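Local coordinates for ethyl acetate hydrolase (Pseudomonas veronii, PDB 5EFZ), which catalyses the hydrolysis of ethyl acetate to ethanol and acetate, a step in the bacterial breakdown of short-chain methyl ketones such as 2-butanone, at residues S59-V64 against F139-L144; G52-D57 against K90-V95; L63-Y68 against A145-G150; D126-Q131 against A161-D166; G83-P88 against Q347-L352. All coordinates share one frame; numbering follows the deposited sequence.

Interaction 1 (S59-V64 against F139-L144)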
# COMPACT_ATOMS: atom_id res chain seq x y z
N SER A 59 39.20 -10.65 -12.42
CA SER A 59 38.62 -11.16 -11.19
C SER A 59 37.98 -10.05 -10.37
O SER A 59 37.57 -10.29 -9.23
CB SER A 59 39.69 -11.87 -10.34
OG SER A 59 40.75 -10.99 -9.97
N ASN A 60 37.89 -8.84 -10.93
CA ASN A 60 37.31 -7.71 -10.19
C ASN A 60 36.07 -7.14 -10.85
O ASN A 60 35.75 -5.95 -10.69
CB ASN A 60 38.35 -6.60 -10.00
CG ASN A 60 38.75 -5.95 -11.33
OD1 ASN A 60 38.71 -6.59 -12.37
ND2 ASN A 60 39.17 -4.69 -11.29
N ALA A 61 35.35 -7.98 -11.57
CA ALA A 61 34.11 -7.56 -12.24
C ALA A 61 32.92 -7.62 -11.30
O ALA A 61 32.68 -8.63 -10.63
CB ALA A 61 33.87 -8.45 -13.46
N ILE A 62 32.15 -6.53 -11.26
CA ILE A 62 30.89 -6.47 -10.50
C ILE A 62 29.76 -6.19 -11.49
O ILE A 62 29.85 -5.26 -12.28
CB ILE A 62 30.91 -5.37 -9.42
CG1 ILE A 62 32.02 -5.64 -8.39
CG2 ILE A 62 29.48 -5.25 -8.72
CD1 ILE A 62 32.16 -4.55 -7.34
N LEU A 63 28.72 -7.02 -11.47
CA LEU A 63 27.60 -6.83 -12.41
C LEU A 63 26.47 -6.15 -11.66
O LEU A 63 26.13 -6.57 -10.58
CB LEU A 63 27.11 -8.14 -12.97
CG LEU A 63 25.84 -8.07 -13.83
CD1 LEU A 63 26.18 -7.48 -15.17
CD2 LEU A 63 25.32 -9.49 -14.02
N VAL A 64 25.92 -5.09 -12.26
CA VAL A 64 24.83 -4.33 -11.66
C VAL A 64 23.65 -4.31 -12.64
O VAL A 64 23.69 -3.56 -13.62
CB VAL A 64 25.26 -2.90 -11.33
CG1 VAL A 64 24.14 -2.16 -10.60
CG2 VAL A 64 26.54 -2.93 -10.41
N PHE A 139 33.11 -9.74 -23.11
CA PHE A 139 34.17 -9.27 -22.22
C PHE A 139 35.23 -10.34 -21.87
O PHE A 139 36.31 -9.99 -21.39
CB PHE A 139 33.58 -8.75 -20.92
CG PHE A 139 32.81 -7.47 -21.05
CD1 PHE A 139 33.46 -6.26 -21.17
CD2 PHE A 139 31.42 -7.48 -21.01
CE1 PHE A 139 32.75 -5.08 -21.28
CE2 PHE A 139 30.69 -6.30 -21.12
CZ PHE A 139 31.35 -5.09 -21.26
N GLY A 140 34.92 -11.63 -22.07
CA GLY A 140 35.87 -12.68 -21.73
C GLY A 140 35.92 -12.92 -20.23
O GLY A 140 36.88 -13.49 -19.69
N ILE A 141 34.87 -12.50 -19.55
CA ILE A 141 34.78 -12.65 -18.09
C ILE A 141 34.18 -14.02 -17.75
O ILE A 141 33.17 -14.43 -18.33
CB ILE A 141 33.93 -11.51 -17.49
CG1 ILE A 141 34.69 -10.18 -17.62
CG2 ILE A 141 33.55 -11.78 -16.01
CD1 ILE A 141 33.78 -8.96 -17.37
N GLU A 142 34.80 -14.74 -16.81
CA GLU A 142 34.37 -16.09 -16.51
C GLU A 142 33.87 -16.29 -15.07
O GLU A 142 33.51 -17.40 -14.69
CB GLU A 142 35.51 -17.08 -16.80
CG GLU A 142 36.02 -17.05 -18.25
CD GLU A 142 34.99 -17.57 -19.26
OE1 GLU A 142 33.94 -18.13 -18.85
OE2 GLU A 142 35.25 -17.46 -20.47
N SER A 143 33.86 -15.23 -14.27
CA SER A 143 33.23 -15.24 -12.96
C SER A 143 33.02 -13.79 -12.53
O SER A 143 33.62 -12.88 -13.10
CB SER A 143 34.07 -16.01 -11.90
OG SER A 143 35.28 -15.34 -11.61
N LEU A 144 32.16 -13.57 -11.54
CA LEU A 144 31.86 -12.23 -10.99
C LEU A 144 32.26 -12.11 -9.51
O LEU A 144 31.88 -12.96 -8.69
CB LEU A 144 30.38 -11.92 -11.15
CG LEU A 144 29.97 -11.78 -12.63
CD1 LEU A 144 28.44 -11.92 -12.81
CD2 LEU A 144 30.48 -10.43 -13.17
O HOH W 1 35.70 -13.17 -9.92
O HOH W 2 35.34 -11.02 -12.08
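Ala61 and Leu144 face each other where strand 61-65 of the alpha/beta-hydrolase sheet sets out beside the loop joining helix 124-139 to strand 146-150, and their CA atoms lie 5.3 Å apart. The tight half of the contact is carried by apolar side chains, with the Ala61 carbonyl oxygen also against Leu144. The CB of Ala61 touches two branched chains, 3.9 Å from Leu144 CD2 and 3.9 Å from Ile141 CD1, which reach it from directions about 90° apart. Leu144 CD2 lies mainly against Ala61, while CD1 touches Leu63 CB at 4.0 Å, the two leucine side chains running at a slant to one another. With CG anti to its own carbonyl carbon (chi1 -66°), Leu144 bends its branch over to the strand although its CB sets off along the contact. Toward Ser59 and Ser143 the fit is looser and water takes over. One water accepts from Ala61 N at 3.1 Å and donates to Ser143 O at 2.7 Å, bridging two residues for which the segments offer no direct hydrogen bond. A second water lies 2.8 Å from Ser143 OG and reaches Ser59 O by a weak bond. Beyond this fringe, Ala61 pairs with Ala145. Leu135 of helix 124-139 packs on Leu144, Gln131 of that helix touches Leu63, and Ile94 of strand 92-96 meets Ile141, so the contact lies between interior strands 61-65 and 92-96 and that helix.

Interaction 2 (G52-D57 against K90-V95); sequences GALNAD and KYCIIV
Cys92, the first residue of strand 92-96 in the alpha/beta-hydrolase sheet, has the most surface buried here, and the loop 52-57 wraps past it with Gly52 and Leu54. Gly52 and Cys92 are the nearest pair of the two backbones, with CA atoms 4.4 Å apart. The glycine presents a bare CA to the strand: Gly52 CA lies 3.6 Å from Tyr91 O, and its C-H points almost straight at that oxygen (163° at the hydrogen). A side chain would not fit, because a CB on Gly52 would run into Tyr91 O, and the backbone angles would jam it against the preceding carbonyl as well. Cys92 holds SG anti to its backbone N (chi1 -178°), which brings the sulfur to 3.5 Å from Gly52 O and 3.7 Å from Leu54 CG. Leu54 leaves the loop heading away from the strand, but its branch curls back and lays CD2 against Cys92 CB at 3.6 Å. An alanine in place of Leu54 would probably leave the CB and sulfur of Cys92 without this apolar cover on the loop side. Ala53 adds its carbonyl oxygen, 3.7 Å from Cys92 CB, and that oxygen also accepts from Asn60 ND2, which binds Lys90 O too and so ties the loop 52-57 to the residues leading into strand 92-96. The chemistry is thus one of close apolar contacts and one C-H to oxygen contact, with no clear hydrogen bond between the two segments and Asn60 linking them from outside.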
# COMPACT_ATOMS: atom_id res chain seq x y z
N GLY A 52 35.37 1.61 -14.60
CA GLY A 52 36.57 0.97 -14.07
C GLY A 52 37.15 -0.04 -15.04
O GLY A 52 36.49 -0.50 -15.99
N ALA A 53 38.39 -0.40 -14.79
CA ALA A 53 39.12 -1.32 -15.64
C ALA A 53 39.16 -2.72 -15.04
O ALA A 53 39.27 -2.87 -13.82
CB ALA A 53 40.54 -0.80 -15.86
N LEU A 54 39.09 -3.74 -15.89
CA LEU A 54 39.32 -5.12 -15.45
C LEU A 54 40.78 -5.34 -15.02
O LEU A 54 41.68 -4.83 -15.67
CB LEU A 54 38.99 -6.09 -16.59
CG LEU A 54 37.50 -6.29 -16.90
CD1 LEU A 54 37.39 -7.02 -18.22
CD2 LEU A 54 36.82 -7.09 -15.76
N ASN A 55 41.02 -6.11 -13.96
CA ASN A 55 42.42 -6.40 -13.57
C ASN A 55 43.00 -7.51 -14.45
O ASN A 55 42.35 -7.94 -15.40
CB ASN A 55 42.53 -6.75 -12.08
CG ASN A 55 41.66 -7.93 -11.66
OD1 ASN A 55 41.17 -8.69 -12.49
ND2 ASN A 55 41.50 -8.12 -10.33
N ALA A 56 44.21 -7.98 -14.14
CA ALA A 56 44.93 -8.90 -15.02
C ALA A 56 44.15 -10.17 -15.35
O ALA A 56 44.21 -10.66 -16.47
CB ALA A 56 46.27 -9.29 -14.39
N ASP A 57 43.44 -10.72 -14.37
CA ASP A 57 42.75 -11.99 -14.62
C ASP A 57 41.23 -11.82 -14.58
O ASP A 57 40.49 -12.78 -14.40
CB ASP A 57 43.20 -13.05 -13.61
CG ASP A 57 42.82 -12.70 -12.17
OD1 ASP A 57 42.52 -11.51 -11.86
OD2 ASP A 57 42.84 -13.63 -11.33
N LYS A 90 38.92 0.29 -8.18
CA LYS A 90 39.28 -1.06 -7.72
C LYS A 90 38.57 -2.14 -8.53
O LYS A 90 39.11 -3.23 -8.74
CB LYS A 90 38.96 -1.24 -6.23
CG LYS A 90 39.76 -0.34 -5.28
CD LYS A 90 39.09 -0.35 -3.91
CE LYS A 90 39.87 0.47 -2.88
NZ LYS A 90 39.01 0.62 -1.67
N TYR A 91 37.34 -1.86 -8.94
CA TYR A 91 36.48 -2.86 -9.62
C TYR A 91 36.11 -2.41 -11.02
O TYR A 91 36.08 -1.21 -11.31
CB TYR A 91 35.21 -3.10 -8.80
CG TYR A 91 35.54 -3.66 -7.45
CD1 TYR A 91 35.81 -4.99 -7.31
CD2 TYR A 91 35.59 -2.83 -6.33
CE1 TYR A 91 36.15 -5.52 -6.07
CE2 TYR A 91 35.93 -3.34 -5.09
CZ TYR A 91 36.21 -4.69 -4.97
OH TYR A 91 36.54 -5.22 -3.75
N CYS A 92 35.87 -3.38 -11.90
CA CYS A 92 35.21 -3.11 -13.16
C CYS A 92 33.71 -3.32 -12.97
O CYS A 92 33.21 -4.46 -12.90
CB CYS A 92 35.75 -4.02 -14.26
SG CYS A 92 34.99 -3.70 -15.88
N ILE A 93 32.98 -2.22 -12.91
CA ILE A 93 31.57 -2.26 -12.60
C ILE A 93 30.76 -2.15 -13.88
O ILE A 93 30.83 -1.15 -14.61
CB ILE A 93 31.20 -1.15 -11.60
CG1 ILE A 93 32.09 -1.27 -10.34
CG2 ILE A 93 29.74 -1.24 -11.22
CD1 ILE A 93 32.40 0.05 -9.70
N ILE A 94 30.01 -3.21 -14.17
CA ILE A 94 29.38 -3.35 -15.47
C ILE A 94 27.89 -3.28 -15.24
O ILE A 94 27.34 -4.18 -14.62
CB ILE A 94 29.77 -4.68 -16.13
CG1 ILE A 94 31.31 -4.75 -16.26
CG2 ILE A 94 29.05 -4.86 -17.49
CD1 ILE A 94 31.85 -6.08 -16.79
N VAL A 95 27.26 -2.21 -15.73
CA VAL A 95 25.86 -1.97 -15.46
C VAL A 95 25.06 -2.29 -16.73
O VAL A 95 25.28 -1.67 -17.77
CB VAL A 95 25.60 -0.52 -15.04
CG1 VAL A 95 24.12 -0.37 -14.57
CG2 VAL A 95 26.61 -0.12 -13.93

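Interaction 3 (L63-Y68 against A145-G150); sequences LVPTWY and ALVVGG. With ACT (acetate ion), chain O.
Two neighbouring parallel strands of the alpha/beta-hydrolase sheet meet here and run together toward the active site, with Gly149 and Gly150 leading into the probable nucleophile elbow at Ser151. The strand axes approach to 5.1 Å at 21°. Leu63 is bridged to Val147 and uses both its backbone groups: Leu63 N donates to Leu146 O at 3.0 Å, and Val148 N donates to Leu63 O at 3.1 Å, the latter nearly in line with the carbonyl. On one face of the sheet Val64 and Val148 run alongside each other in the same direction, Val64 CG2 4.0 Å from Val148 CG1. Pro65 interrupts the ladder, having no N-H to give, and its CD rests 3.2 Å from Val148 O. Beyond it the strands diverge, and a water accepts from Gly150 N and donates to Pro65 O at 2.7 Å. Trp67 CB comes to 3.4 Å from Gly150 O; with CG between backbone N and carbonyl carbon (chi1 53°), the indole turns an edge to that oxygen, which lies near its plane. An acetate ion, probably from the crystallisation liquor, takes a hydrogen bond from Tyr68 N to OXT at 2.8 Å and is also bound by Met152 N, Ser151 OG and His334 NE2, consistent with Tyr68 N and Met152 N forming an oxyanion hole. Strand 92-96 pairs with Val64, and strand 170-174 with Val147. Helix 152-163 packs against Leu63, Pro65 and Val147, while helix 72-79 packs against Val64 and Trp67.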
# COMPACT_ATOMS: atom_id res chain seq x y z
N LEU A 63 28.72 -7.02 -11.47
CA LEU A 63 27.60 -6.83 -12.41
C LEU A 63 26.47 -6.15 -11.66
O LEU A 63 26.13 -6.57 -10.58
CB LEU A 63 27.11 -8.14 -12.97
CG LEU A 63 25.84 -8.07 -13.83
CD1 LEU A 63 26.18 -7.48 -15.17
CD2 LEU A 63 25.32 -9.49 -14.02
N VAL A 64 25.92 -5.09 -12.26
CA VAL A 64 24.83 -4.33 -11.66
C VAL A 64 23.65 -4.31 -12.64
O VAL A 64 23.69 -3.56 -13.62
CB VAL A 64 25.26 -2.90 -11.33
CG1 VAL A 64 24.14 -2.16 -10.60
CG2 VAL A 64 26.54 -2.93 -10.41
N PRO A 65 22.63 -5.16 -12.42
CA PRO A 65 21.40 -5.08 -13.23
C PRO A 65 20.58 -3.87 -12.86
O PRO A 65 20.81 -3.28 -11.81
CB PRO A 65 20.62 -6.37 -12.87
CG PRO A 65 21.65 -7.26 -12.15
CD PRO A 65 22.57 -6.26 -11.44
N THR A 66 19.64 -3.47 -13.71
CA THR A 66 18.85 -2.26 -13.43
C THR A 66 17.44 -2.67 -12.98
O THR A 66 17.01 -3.83 -13.15
CB THR A 66 18.77 -1.34 -14.68
OG1 THR A 66 18.12 -2.05 -15.73
CG2 THR A 66 20.22 -0.96 -15.19
N TRP A 67 16.73 -1.71 -12.39
CA TRP A 67 15.47 -2.00 -11.76
C TRP A 67 14.30 -1.51 -12.60
O TRP A 67 14.49 -1.00 -13.71
CB TRP A 67 15.41 -1.38 -10.35
CG TRP A 67 15.72 0.09 -10.28
CD1 TRP A 67 15.18 1.11 -11.04
CD2 TRP A 67 16.63 0.72 -9.35
NE1 TRP A 67 15.71 2.33 -10.65
CE2 TRP A 67 16.61 2.12 -9.63
CE3 TRP A 67 17.46 0.24 -8.33
CZ2 TRP A 67 17.38 3.04 -8.90
CZ3 TRP A 67 18.24 1.15 -7.62
CH2 TRP A 67 18.20 2.53 -7.91
N TYR A 68 13.10 -1.68 -12.07
CA TYR A 68 11.88 -1.30 -12.79
C TYR A 68 11.88 0.19 -13.13
O TYR A 68 12.04 0.99 -12.24
CB TYR A 68 10.64 -1.63 -11.95
CG TYR A 68 9.37 -1.11 -12.61
CD1 TYR A 68 8.72 -1.85 -13.61
CD2 TYR A 68 8.81 0.11 -12.23
CE1 TYR A 68 7.56 -1.36 -14.23
CE2 TYR A 68 7.63 0.61 -12.84
CZ TYR A 68 7.03 -0.14 -13.83
OH TYR A 68 5.89 0.36 -14.42
N ALA A 145 33.01 -11.05 -9.17
CA ALA A 145 33.32 -10.75 -7.77
C ALA A 145 32.05 -10.49 -6.97
O ALA A 145 32.02 -10.78 -5.78
CB ALA A 145 34.28 -9.56 -7.65
N LEU A 146 31.02 -9.92 -7.61
CA LEU A 146 29.77 -9.55 -6.93
C LEU A 146 28.71 -9.32 -7.99
O LEU A 146 29.03 -8.77 -9.05
CB LEU A 146 29.96 -8.26 -6.10
CG LEU A 146 28.68 -7.64 -5.51
CD1 LEU A 146 28.13 -8.61 -4.43
CD2 LEU A 146 29.02 -6.29 -4.87
N VAL A 147 27.50 -9.84 -7.74
CA VAL A 147 26.31 -9.40 -8.44
C VAL A 147 25.47 -8.63 -7.41
O VAL A 147 25.22 -9.12 -6.32
CB VAL A 147 25.52 -10.56 -9.02
CG1 VAL A 147 24.29 -10.02 -9.75
CG2 VAL A 147 26.41 -11.37 -10.02
N VAL A 148 25.08 -7.40 -7.74
CA VAL A 148 24.30 -6.60 -6.79
C VAL A 148 23.24 -5.80 -7.53
O VAL A 148 23.51 -5.17 -8.57
CB VAL A 148 25.22 -5.64 -5.95
CG1 VAL A 148 26.13 -4.76 -6.87
CG2 VAL A 148 24.38 -4.77 -4.95
N GLY A 149 22.02 -5.81 -7.00
CA GLY A 149 20.96 -4.99 -7.59
C GLY A 149 19.84 -4.82 -6.60
O GLY A 149 19.77 -5.54 -5.60
N GLY A 150 18.96 -3.86 -6.88
CA GLY A 150 17.83 -3.59 -6.01
C GLY A 150 16.53 -3.86 -6.74
O GLY A 150 16.43 -3.60 -7.94
C ACT O . 11.93 -1.44 -8.74
O ACT O . 11.16 -1.74 -7.79
OXT ACT O . 12.43 -2.39 -9.43
CH3 ACT O . 12.27 -0.01 -9.00
O HOH W 3 19.38 -2.46 -9.63

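Interaction 4 (D126-Q131 against A161-D166); sequences DDVSAQ and AVRYPD
Helices 124-139 and 152-163 of the alpha/beta-hydrolase fold, which precede and follow strand 146-150, the strand leading to the probable nucleophile, meet here at the C-terminal end of the second. Arg163 is its last helical residue and Tyr164 the first to leave, and both side chains reach back to Val128 and Ser129 of the first helix. Val128 CG1 is the centre of the apolar part: it lies 3.9 Å from Tyr164 CE1, near the plane of the ring and at its edge, and 4.0 Å from Arg163 CD. Arg163 and Tyr164 run antiparallel to the valine side chain. Arg163 starts out extended, with CG anti to its backbone N (chi1 -176°), and then bends at chi3 (-75°), bringing NH1 to 3.9 Å from Ser129 CB. Its CG lies 3.7 Å above one face of the Tyr164 ring, toward the rim, so the arginine stem lies over the ring of its neighbour. The phenol oxygen of Tyr164 ends 4.0 Å from Ser129 CA. A water donates to Ser129 O at 3.0 Å and is weakly bonded to Tyr164 OH. The ring is also stacked with His132 of the same first helix. No direct hydrogen bond joins the segments; the charge of Arg163 is met by Glu159 on its own helix through NE, which implies that the arginine serves this contact chiefly with its aliphatic stem, NH1 merely touching Ser129 CB.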
# COMPACT_ATOMS: atom_id res chain seq x y z
N ASP A 126 15.58 -14.51 -18.97
CA ASP A 126 16.08 -14.07 -20.27
C ASP A 126 17.15 -12.99 -20.11
O ASP A 126 18.16 -13.04 -20.77
CB ASP A 126 14.92 -13.54 -21.15
CG ASP A 126 13.86 -14.62 -21.44
OD1 ASP A 126 14.24 -15.76 -21.78
OD2 ASP A 126 12.64 -14.31 -21.33
N ASP A 127 16.93 -12.00 -19.23
CA ASP A 127 17.98 -11.03 -18.91
C ASP A 127 19.28 -11.68 -18.44
O ASP A 127 20.38 -11.32 -18.88
CB ASP A 127 17.50 -10.06 -17.83
CG ASP A 127 16.55 -8.99 -18.38
OD1 ASP A 127 17.01 -8.15 -19.17
OD2 ASP A 127 15.36 -8.98 -18.00
N VAL A 128 19.15 -12.64 -17.54
CA VAL A 128 20.36 -13.25 -16.95
C VAL A 128 21.11 -14.06 -18.00
O VAL A 128 22.35 -14.03 -18.07
CB VAL A 128 19.99 -14.08 -15.72
CG1 VAL A 128 21.20 -14.91 -15.17
CG2 VAL A 128 19.48 -13.09 -14.62
N SER A 129 20.37 -14.77 -18.85
CA SER A 129 21.02 -15.51 -19.93
C SER A 129 21.73 -14.56 -20.90
O SER A 129 22.89 -14.82 -21.30
CB SER A 129 19.99 -16.38 -20.67
OG SER A 129 20.61 -17.03 -21.78
N ALA A 130 21.06 -13.47 -21.27
CA ALA A 130 21.68 -12.46 -22.13
C ALA A 130 22.92 -11.83 -21.48
O ALA A 130 23.95 -11.66 -22.15
CB ALA A 130 20.66 -11.35 -22.48
N GLN A 131 22.83 -11.49 -20.21
CA GLN A 131 23.98 -10.95 -19.46
C GLN A 131 25.15 -11.93 -19.41
O GLN A 131 26.33 -11.55 -19.52
CB GLN A 131 23.56 -10.56 -18.04
CG GLN A 131 22.66 -9.31 -18.01
CD GLN A 131 21.83 -9.21 -16.74
OE1 GLN A 131 22.09 -9.91 -15.77
NE2 GLN A 131 20.78 -8.37 -16.77
N ALA A 161 22.53 -16.10 -9.18
CA ALA A 161 23.15 -16.96 -8.16
C ALA A 161 22.65 -18.39 -8.24
O ALA A 161 23.36 -19.32 -7.84
CB ALA A 161 22.92 -16.39 -6.76
N VAL A 162 21.42 -18.58 -8.73
CA VAL A 162 20.83 -19.93 -8.84
C VAL A 162 21.20 -20.57 -10.19
O VAL A 162 21.51 -21.76 -10.24
CB VAL A 162 19.27 -19.90 -8.69
CG1 VAL A 162 18.63 -21.25 -9.08
CG2 VAL A 162 18.88 -19.53 -7.26
N ARG A 163 21.17 -19.79 -11.25
CA ARG A 163 21.35 -20.32 -12.61
C ARG A 163 22.80 -20.65 -12.93
O ARG A 163 23.10 -21.65 -13.61
CB ARG A 163 20.79 -19.31 -13.64
CG ARG A 163 20.83 -19.80 -15.08
CD ARG A 163 20.40 -18.73 -16.07
NE ARG A 163 18.96 -18.54 -16.06
CZ ARG A 163 18.17 -18.74 -17.11
NH1 ARG A 163 18.68 -19.14 -18.28
NH2 ARG A 163 16.87 -18.56 -16.97
N TYR A 164 23.71 -19.82 -12.42
CA TYR A 164 25.14 -20.03 -12.60
C TYR A 164 25.91 -20.00 -11.27
O TYR A 164 26.66 -19.06 -10.99
CB TYR A 164 25.70 -18.98 -13.55
CG TYR A 164 25.03 -18.88 -14.89
CD1 TYR A 164 24.21 -17.80 -15.19
CD2 TYR A 164 25.23 -19.85 -15.86
CE1 TYR A 164 23.61 -17.68 -16.41
CE2 TYR A 164 24.61 -19.74 -17.11
CZ TYR A 164 23.81 -18.66 -17.36
OH TYR A 164 23.20 -18.53 -18.57
N PRO A 165 25.72 -21.03 -10.44
CA PRO A 165 26.16 -20.85 -9.05
C PRO A 165 27.66 -20.67 -8.85
O PRO A 165 28.05 -19.91 -7.97
CB PRO A 165 25.65 -22.11 -8.35
CG PRO A 165 25.23 -23.04 -9.41
CD PRO A 165 24.95 -22.27 -10.64
N ASP A 166 28.49 -21.33 -9.64
CA ASP A 166 29.93 -21.11 -9.55
C ASP A 166 30.41 -19.75 -10.09
O ASP A 166 31.45 -19.21 -9.69
CB ASP A 166 30.67 -22.23 -10.30
CG ASP A 166 30.67 -23.54 -9.53
OD1 ASP A 166 30.99 -23.54 -8.31
OD2 ASP A 166 30.34 -24.58 -10.13
O HOH W 4 24.20 -17.47 -21.70

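Interaction 5 (G83-P88 against Q347-L352); sequences GRALDP and QLDAHL
Arg84 and Asp349 meet roughly perpendicular to one another, the arginine coming from the loop 83-88 and the aspartate from helix 342-356. Arg84 is folded at chi2 and chi3 (-75° and -61°), which turns NE rather than the guanidinium end toward the acid. Arg84 NE donates to Asp349 OD2 at 2.8 Å in a salt bridge, the oxygen using its syn lone pair and lying close to the guanidinium plane, although the two flat groups are turned 65° apart. The other oxygen serves the loop: Asp349 OD1 accepts a weak bond from Ala85 N at 3.2 Å, and a water that accepts from Leu86 N donates to it at 2.8 Å. Another water accepts from Arg84 NH2 and donates weakly to OD1. A methionine in place of Arg84 would probably leave the carboxylate of Asp349 without its charged mate and its OD2 without this donor. Ala85 points its methyl at Leu352, about one turn beyond Asp349 in the helix, the two CB atoms only 3.5 Å apart, a tight fit. Leu86, the centre of an inverse gamma turn, adds a looser touch from CD2 to Leu352 CD1 at 4.4 Å. Arg84 NH1 also binds Ile78 O at the end of helix 72-79. Leu86 packs on Ile93 of strand 92-96 and Leu352 on Ala172 of strand 170-174, placing loop and helix together over one face of the central sheet.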
# COMPACT_ATOMS: atom_id res chain seq x y z
N GLY A 83 34.60 7.13 -3.49
CA GLY A 83 34.51 6.93 -2.05
C GLY A 83 33.65 5.74 -1.61
O GLY A 83 33.44 5.51 -0.43
N ARG A 84 33.14 4.98 -2.57
CA ARG A 84 32.03 4.08 -2.28
C ARG A 84 32.46 2.60 -2.27
O ARG A 84 33.59 2.30 -2.63
CB ARG A 84 30.91 4.29 -3.31
CG ARG A 84 30.55 5.76 -3.57
CD ARG A 84 29.75 6.36 -2.43
NE ARG A 84 28.46 5.68 -2.22
CZ ARG A 84 27.34 5.93 -2.91
NH1 ARG A 84 27.32 6.85 -3.86
NH2 ARG A 84 26.23 5.25 -2.62
N ALA A 85 31.57 1.70 -1.89
CA ALA A 85 31.87 0.26 -2.00
C ALA A 85 32.08 -0.13 -3.48
O ALA A 85 33.05 -0.84 -3.82
CB ALA A 85 30.75 -0.58 -1.37
N LEU A 86 31.16 0.30 -4.35
CA LEU A 86 31.31 0.08 -5.79
C LEU A 86 32.25 1.14 -6.34
O LEU A 86 31.84 2.14 -6.93
CB LEU A 86 29.96 0.14 -6.50
CG LEU A 86 28.90 -0.81 -5.93
CD1 LEU A 86 27.66 -0.80 -6.79
CD2 LEU A 86 29.47 -2.22 -5.79
N ASP A 87 33.53 0.90 -6.14
CA ASP A 87 34.59 1.84 -6.43
C ASP A 87 35.26 1.48 -7.75
O ASP A 87 35.92 0.45 -7.84
CB ASP A 87 35.60 1.81 -5.27
CG ASP A 87 36.70 2.85 -5.38
OD1 ASP A 87 37.00 3.35 -6.49
OD2 ASP A 87 37.30 3.17 -4.33
N PRO A 88 35.13 2.33 -8.78
CA PRO A 88 35.70 1.98 -10.09
C PRO A 88 37.23 2.09 -10.16
O PRO A 88 37.85 1.71 -11.18
CB PRO A 88 35.01 2.98 -11.03
CG PRO A 88 34.72 4.16 -10.16
CD PRO A 88 34.45 3.64 -8.78
N GLN A 347 24.94 2.88 5.27
CA GLN A 347 24.85 1.50 5.74
C GLN A 347 25.17 0.51 4.64
O GLN A 347 25.88 -0.49 4.83
CB GLN A 347 23.46 1.18 6.28
CG GLN A 347 22.93 2.07 7.37
CD GLN A 347 21.44 1.79 7.56
OE1 GLN A 347 21.01 0.62 7.60
NE2 GLN A 347 20.64 2.85 7.64
N LEU A 348 24.61 0.78 3.46
CA LEU A 348 24.80 -0.14 2.35
C LEU A 348 26.27 -0.25 1.97
O LEU A 348 26.76 -1.36 1.67
CB LEU A 348 23.99 0.33 1.13
CG LEU A 348 24.13 -0.57 -0.11
CD1 LEU A 348 23.66 -1.98 0.21
CD2 LEU A 348 23.31 0.00 -1.25
N ASP A 349 26.97 0.89 1.94
CA ASP A 349 28.39 0.87 1.56
C ASP A 349 29.18 0.01 2.54
O ASP A 349 30.12 -0.72 2.13
CB ASP A 349 28.98 2.30 1.52
CG ASP A 349 28.79 2.97 0.15
OD1 ASP A 349 28.55 2.26 -0.85
OD2 ASP A 349 28.87 4.22 0.08
N ALA A 350 28.81 0.12 3.82
CA ALA A 350 29.52 -0.62 4.88
C ALA A 350 29.29 -2.13 4.71
O ALA A 350 30.25 -2.92 4.79
CB ALA A 350 29.07 -0.14 6.26
N HIS A 351 28.04 -2.53 4.46
CA HIS A 351 27.75 -3.95 4.24
C HIS A 351 28.45 -4.46 2.97
O HIS A 351 29.06 -5.53 2.96
CB HIS A 351 26.23 -4.21 4.12
CG HIS A 351 25.47 -4.00 5.39
ND1 HIS A 351 25.81 -4.61 6.59
CD2 HIS A 351 24.36 -3.27 5.66
CE1 HIS A 351 24.96 -4.25 7.52
NE2 HIS A 351 24.06 -3.43 6.98
N LEU A 352 28.34 -3.70 1.89
CA LEU A 352 28.96 -4.14 0.64
C LEU A 352 30.49 -4.24 0.74
O LEU A 352 31.09 -5.14 0.14
CB LEU A 352 28.60 -3.20 -0.50
CG LEU A 352 27.16 -3.25 -1.02
CD1 LEU A 352 27.02 -2.27 -2.19
CD2 LEU A 352 26.72 -4.67 -1.43
O HOH W 5 25.82 2.90 -0.96
O HOH W 6 28.64 1.63 -3.55

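How the interactions relate
From the N terminus, interaction 2 closes the first loop, from 52-57 after strand 45-51 to 90-95. Strand 61-65 begins interactions 1 and 3, which share Leu63 and Val64 and lead on to 139-144 and 145-150; both cross interaction 2. Loop 83-88 opens the longest closure, interaction 5, which ends on helix 342-356 and crosses interactions 1, 2 and 3. Interaction 4 is nested inside it and crosses interactions 1 and 3, pairing the helices before and after strand 146-150. Interactions 1 to 3 knit adjoining strands and loops of the central sheet, whereas interactions 4 and 5 fix helices, their centres about 24 Å apart.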